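Local coordinates for protein sensor histidine kinase DcuS (Escherichia coli, PDB 3BY8) that senses C4-dicarboxylates such as fumarate and malate through its periplasmic domain and activates the response regulator DcuR by phosphorylation, at residues Ile59-Met64 / Arg68-Glu73; Pro112-Asp115 / Lys119-Gly122. One frame throughout, in Å; residues are numbered along the deposited sequence.

Contact 1 of 2, residues Ile59-Met64 / Arg68-Glu73. With LMR ((2S)-2-hydroxybutanedioic acid), chain B.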
loop_
_atom_site.group_PDB
_atom_site.type_symbol
_atom_site.label_atom_id
_atom_site.label_comp_id
_atom_site.label_asym_id
_atom_site.label_seq_id
_atom_site.Cartn_x
_atom_site.Cartn_y
_atom_site.Cartn_z
ATOM N N ILE A 59 -2.412 -3.678 2.678
ATOM C CA ILE A 59 -1.473 -2.567 2.849
ATOM C C ILE A 59 -0.104 -3.190 2.620
ATOM O O ILE A 59 0.404 -3.960 3.442
ATOM C CB ILE A 59 -1.536 -1.927 4.253
ATOM C CG1 ILE A 59 -2.895 -1.255 4.463
ATOM C CG2 ILE A 59 -0.392 -0.904 4.364
ATOM C CD1 ILE A 59 -2.990 -0.489 5.800
ATOM N N VAL A 60 0.480 -2.897 1.457
ATOM C CA VAL A 60 1.755 -3.441 1.058
ATOM C C VAL A 60 2.826 -2.348 0.907
ATOM O O VAL A 60 2.734 -1.488 0.049
ATOM C CB VAL A 60 1.587 -4.180 -0.296
ATOM C CG1 VAL A 60 2.942 -4.544 -0.913
ATOM C CG2 VAL A 60 0.748 -5.432 -0.069
ATOM N N VAL A 61 3.840 -2.394 1.768
ATOM C CA VAL A 61 4.945 -1.447 1.718
ATOM C C VAL A 61 6.034 -2.109 0.900
ATOM O O VAL A 61 6.283 -3.296 1.085
ATOM C CB VAL A 61 5.496 -1.216 3.127
ATOM C CG1 VAL A 61 6.793 -0.401 3.081
ATOM C CG2 VAL A 61 4.466 -0.529 3.938
ATOM N N THR A 62 6.646 -1.383 -0.032
ATOM C CA THR A 62 7.745 -1.930 -0.816
ATOM C C THR A 62 8.953 -1.000 -0.794
ATOM O O THR A 62 8.846 0.185 -0.414
ATOM C CB THR A 62 7.407 -2.128 -2.316
ATOM O OG1 THR A 62 7.490 -0.879 -3.016
ATOM C CG2 THR A 62 6.025 -2.708 -2.480
ATOM N N ASP A 63 10.109 -1.557 -1.174
ATOM C CA ASP A 63 11.308 -0.745 -1.339
ATOM C C ASP A 63 11.322 -0.233 -2.801
ATOM O O ASP A 63 10.320 -0.412 -3.552
ATOM C CB ASP A 63 12.595 -1.541 -1.022
ATOM C CG ASP A 63 12.768 -2.787 -1.875
ATOM O OD1 ASP A 63 12.270 -2.876 -3.029
ATOM O OD2 ASP A 63 13.483 -3.681 -1.371
ATOM N N MET A 64 12.436 0.380 -3.231
ATOM C CA MET A 64 12.518 0.946 -4.576
ATOM C C MET A 64 12.639 -0.056 -5.735
ATOM O O MET A 64 12.567 0.320 -6.899
ATOM C CB MET A 64 13.647 1.987 -4.629
ATOM C CG MET A 64 13.350 3.202 -3.731
ATOM S SD MET A 64 11.781 4.078 -4.135
ATOM C CE MET A 64 12.065 4.542 -5.901
ATOM N N ARG A 68 8.291 -6.551 -1.385
ATOM C CA ARG A 68 7.320 -6.334 -0.323
ATOM C C ARG A 68 7.820 -6.465 1.097
ATOM O O ARG A 68 8.573 -7.402 1.406
ATOM C CB ARG A 68 6.152 -7.311 -0.456
ATOM C CG ARG A 68 5.442 -7.335 -1.797
ATOM C CD ARG A 68 4.184 -8.127 -1.595
ATOM N NE ARG A 68 3.490 -8.470 -2.836
ATOM C CZ ARG A 68 3.846 -9.467 -3.646
ATOM N NH1 ARG A 68 4.909 -10.226 -3.370
ATOM N NH2 ARG A 68 3.114 -9.757 -4.714
ATOM N N TYR A 69 7.387 -5.537 1.945
ATOM C CA TYR A 69 7.694 -5.560 3.368
ATOM C C TYR A 69 6.468 -5.966 4.193
ATOM O O TYR A 69 6.543 -6.148 5.406
ATOM C CB TYR A 69 8.212 -4.203 3.810
ATOM C CG TYR A 69 9.689 -4.100 3.628
ATOM C CD1 TYR A 69 10.273 -4.135 2.361
ATOM C CD2 TYR A 69 10.526 -4.021 4.743
ATOM C CE1 TYR A 69 11.655 -4.098 2.211
ATOM C CE2 TYR A 69 11.892 -3.983 4.606
ATOM C CZ TYR A 69 12.454 -4.020 3.348
ATOM O OH TYR A 69 13.821 -3.970 3.241
ATOM N N SER A 70 5.323 -6.090 3.525
ATOM C CA SER A 70 4.083 -6.489 4.163
ATOM C C SER A 70 3.111 -6.979 3.094
ATOM O O SER A 70 3.251 -6.622 1.913
ATOM C CB SER A 70 3.444 -5.326 4.923
ATOM O OG SER A 70 3.125 -4.235 4.068
ATOM N N HIS A 71 2.168 -7.825 3.515
ATOM C CA HIS A 71 1.124 -8.363 2.636
ATOM C C HIS A 71 0.205 -9.204 3.505
ATOM O O HIS A 71 0.673 -9.808 4.460
ATOM C CB HIS A 71 1.713 -9.284 1.572
ATOM C CG HIS A 71 0.769 -9.608 0.456
ATOM N ND1 HIS A 71 -0.192 -10.605 0.530
ATOM C CD2 HIS A 71 0.663 -9.076 -0.785
ATOM C CE1 HIS A 71 -0.850 -10.665 -0.619
ATOM N NE2 HIS A 71 -0.347 -9.745 -1.431
ATOM N N PRO A 72 -1.103 -9.256 3.194
ATOM C CA PRO A 72 -1.981 -10.084 4.035
ATOM C C PRO A 72 -1.526 -11.543 4.075
ATOM O O PRO A 72 -1.783 -12.236 5.060
ATOM C CB PRO A 72 -3.347 -9.928 3.382
ATOM C CG PRO A 72 -3.303 -8.529 2.862
ATOM C CD PRO A 72 -1.901 -8.414 2.284
ATOM N N GLU A 73 -0.889 -12.001 2.997
ATOM C CA GLU A 73 -0.329 -13.357 2.886
ATOM C C GLU A 73 1.155 -13.197 3.180
ATOM O O GLU A 73 1.944 -12.775 2.322
ATOM C CB GLU A 73 -0.543 -13.919 1.478
ATOM C CG GLU A 73 -2.013 -14.010 1.107
ATOM C CD GLU A 73 -2.241 -14.531 -0.304
ATOM O OE1 GLU A 73 -1.251 -14.788 -1.033
ATOM O OE2 GLU A 73 -3.426 -14.680 -0.659
HETATM C C1 LMR B . 0.759 -7.106 -4.395
HETATM O O1A LMR B . 1.071 -7.199 -3.236
HETATM O O1B LMR B . 1.381 -7.751 -5.265
HETATM C C2 LMR B . -0.589 -6.524 -4.692
HETATM O O2 LMR B . -0.947 -6.688 -6.132
HETATM C C3 LMR B . -1.678 -6.975 -3.698
HETATM C C4 LMR B . -2.223 -8.353 -4.125
HETATM O O4A LMR B . -1.516 -9.347 -3.968
HETATM O O4B LMR B . -3.352 -8.433 -4.689
#
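The strand within 59-64 meets the irregular chain of 68-73 through a single backbone bridge, Thr62 with Arg68, beside which Tyr69 N makes a nearly linear 2.6 Å hydrogen bond to Val61 O. Beyond the bridge a side chain takes over the pairing. Ser70 OG, set between its own backbone N and carbonyl carbon (chi1 61°), donates to Ile59 O at 2.8 Å and accepts from Val61 N at 3.0 Å, one hydroxyl spanning two strand residues. Ser70 O, buried and without a hydrogen-bonding partner, lies against the methyls of Val60. The Tyr69 hydroxyl is held by Lys36 O, and Val61 CB rests against Tyr69 CB. Arg68 CB is directed away from the strand, yet Arg68 CG lies 3.8 Å from Val60 CG1, and the extended chain carries the guanidinium edge-on to one carboxylate of the bound malate (LMR). Arg68 NE binds LMR O1A at 2.8 Å and Arg68 NH2 binds LMR O1B at 2.7 Å, a two-pronged grip, and NH1 is anchored by Arg76 O. Replacing Arg68 by a leucine would probably leave this carboxylate without both bonds and without the opposite charge that faces it. His71 takes the other carboxylate, NE2 reaching LMR O4A at 2.8 Å almost in line. His71 ND1 accepts from Glu73 N at 2.9 Å near the ring plane, which leaves NE2 to carry the proton and fixes the turn of the imidazole. Val60 CG2 lies beside His71 CD2 and faces LMR O1A. Lys82 O, Arg108 NH1 and the backbone N of Gly101, Phe102 and Leu103 also bond the ligand. The arrangement forms one wall of the ligand pocket in a periplasmic single cache sensor domain: the loop supplies a polar group for each end of the dicarboxylate, the strand an apolar one.

Contact 2 of 2, residues Pro112-Asp115 / Lys119-Gly122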
loop_
_atom_site.group_PDB
_atom_site.type_symbol
_atom_site.label_atom_id
_atom_site.label_comp_id
_atom_site.label_asym_id
_atom_site.label_seq_id
_atom_site.Cartn_x
_atom_site.Cartn_y
_atom_site.Cartn_z
ATOM N N PRO A 112 4.557 7.549 -2.524
ATOM C CA PRO A 112 5.969 7.305 -2.223
ATOM C C PRO A 112 6.361 7.485 -0.764
ATOM O O PRO A 112 5.703 8.260 -0.035
ATOM C CB PRO A 112 6.716 8.276 -3.161
ATOM C CG PRO A 112 5.721 9.379 -3.408
ATOM C CD PRO A 112 4.350 8.736 -3.375
ATOM N N ILE A 113 7.419 6.791 -0.342
ATOM C CA ILE A 113 7.986 6.889 1.013
ATOM C C ILE A 113 9.343 7.594 0.819
ATOM O O ILE A 113 10.155 7.170 -0.037
ATOM C CB ILE A 113 8.247 5.508 1.632
ATOM C CG1 ILE A 113 6.934 4.718 1.715
ATOM C CG2 ILE A 113 8.831 5.673 3.071
ATOM C CD1 ILE A 113 7.089 3.299 2.219
ATOM N N TYR A 114 9.604 8.641 1.600
ATOM C CA TYR A 114 10.848 9.401 1.507
ATOM C C TYR A 114 11.644 9.349 2.799
ATOM O O TYR A 114 11.060 9.205 3.886
ATOM C CB TYR A 114 10.495 10.860 1.204
ATOM C CG TYR A 114 9.836 11.065 -0.136
ATOM C CD1 TYR A 114 10.584 11.003 -1.318
ATOM C CD2 TYR A 114 8.469 11.323 -0.230
ATOM C CE1 TYR A 114 9.988 11.195 -2.553
ATOM C CE2 TYR A 114 7.865 11.519 -1.471
ATOM C CZ TYR A 114 8.631 11.457 -2.620
ATOM O OH TYR A 114 8.054 11.677 -3.853
ATOM N N ASP A 115 12.971 9.441 2.691
ATOM C CA ASP A 115 13.769 9.511 3.915
ATOM C C ASP A 115 13.786 10.987 4.344
ATOM O O ASP A 115 13.092 11.828 3.754
ATOM C CB ASP A 115 15.189 8.953 3.729
ATOM C CG ASP A 115 16.031 9.729 2.718
ATOM O OD1 ASP A 115 15.714 10.894 2.384
ATOM O OD2 ASP A 115 17.044 9.139 2.263
ATOM N N LYS A 119 14.688 11.734 -0.242
ATOM C CA LYS A 119 15.160 10.788 -1.240
ATOM C C LYS A 119 14.130 9.641 -1.137
ATOM O O LYS A 119 13.843 9.165 -0.039
ATOM C CB LYS A 119 16.564 10.292 -0.855
ATOM C CG LYS A 119 17.109 9.163 -1.698
ATOM C CD LYS A 119 16.600 7.796 -1.227
ATOM C CE LYS A 119 17.156 6.667 -2.100
ATOM N NZ LYS A 119 16.596 5.327 -1.765
ATOM N N GLN A 120 13.580 9.190 -2.261
ATOM C CA GLN A 120 12.590 8.127 -2.184
ATOM C C GLN A 120 13.223 6.818 -1.761
ATOM O O GLN A 120 14.261 6.405 -2.330
ATOM C CB GLN A 120 11.884 7.946 -3.522
ATOM C CG GLN A 120 10.544 7.232 -3.298
ATOM C CD GLN A 120 9.719 7.021 -4.539
ATOM O OE1 GLN A 120 9.779 7.808 -5.498
ATOM N NE2 GLN A 120 8.889 5.976 -4.514
ATOM N N ILE A 121 12.587 6.150 -0.792
ATOM C CA ILE A 121 13.064 4.869 -0.286
ATOM C C ILE A 121 12.061 3.721 -0.431
ATOM O O ILE A 121 12.407 2.553 -0.199
ATOM C CB ILE A 121 13.518 4.961 1.199
ATOM C CG1 ILE A 121 12.391 5.484 2.084
ATOM C CG2 ILE A 121 14.759 5.875 1.290
ATOM C CD1 ILE A 121 12.700 5.428 3.585
ATOM N N GLY A 122 10.829 4.030 -0.817
ATOM C CA GLY A 122 9.856 2.973 -0.986
ATOM C C GLY A 122 8.516 3.490 -1.443
ATOM O O GLY A 122 8.402 4.616 -1.915
#
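Ile113 is answered by two residues of strand 120-122, Ile121 and Gly122, which makes a classic beta bulge in this antiparallel hairpin. Ile113 N donates to Gly122 O at 2.9 Å; Ile113 O receives Ile121 N at 2.7 Å and, more weakly, Gly122 N at 3.3 Å. Past the bulge Tyr114 and Gln120 form a non-hydrogen-bonded pair, and Asp115 N then bonds to Lys119 O. The close packing lies around the bulge. Ile121 CG1 sits 3.7 Å from Ile113 CG2, the two side chains crossing at about a right angle, with Leu34 against both. Ile113 also lays CB and CG1 over the backbone of Gly122, where a side-chain carbon would come up tightly against its CD1. Beside Gly122, Gln120 stretches out with CG anti to the backbone N (chi1 -159°), passes Pro112 CB at 3.4 Å from NE2, and donates NE2 to Gly122 O at 3.0 Å. That oxygen thus has two donors, Ile113 N and Gln120 NE2, arriving from opposite faces of its carbonyl plane. NE2 also bonds Ala89 O, which fixes the amide's rotation. Toward the turn the contact opens to solvent. Tyr114 CD1 lies 3.6 Å from Gln120 CA, the tyrosine ring also stacking with His118. Exposed Lys119 bends at its second torsion to bring NZ back to its neighbour's carbonyl, Gln120 O, while its CB rests on the Asp115 carboxylate. Asp115 OD1 accepts Lys119 N at 2.9 Å from well above the carboxylate plane, and takes Asn117 N as well. The ammonium of Lys119 does not touch the acid, so the turn relies on backbone N-H groups bound by Asp115 rather than on a salt bridge, and any charge attraction between the two is probably secondary.

Contact 1 and contact 2 sit on one antiparallel sheet, in which strand 120-129 runs between edge strand 58-63 and strand 106-114. Their centres are 14 Å apart, yet they touch. Met64, at the end of 59-64, puts SD 3.5 Å from Gln120 NE2 and the same distance from Gly122 N, so it packs beside the bulge. Val61 CG1 reaches Ile113 CD1 at 3.8 Å, bringing the two contacts together through apolar side chains. Only contact 1 meets the ligand: the side chain of Ile113 in contact 2 remains about 13 Å from the bound malate, and about 8 Å from that of Tyr69.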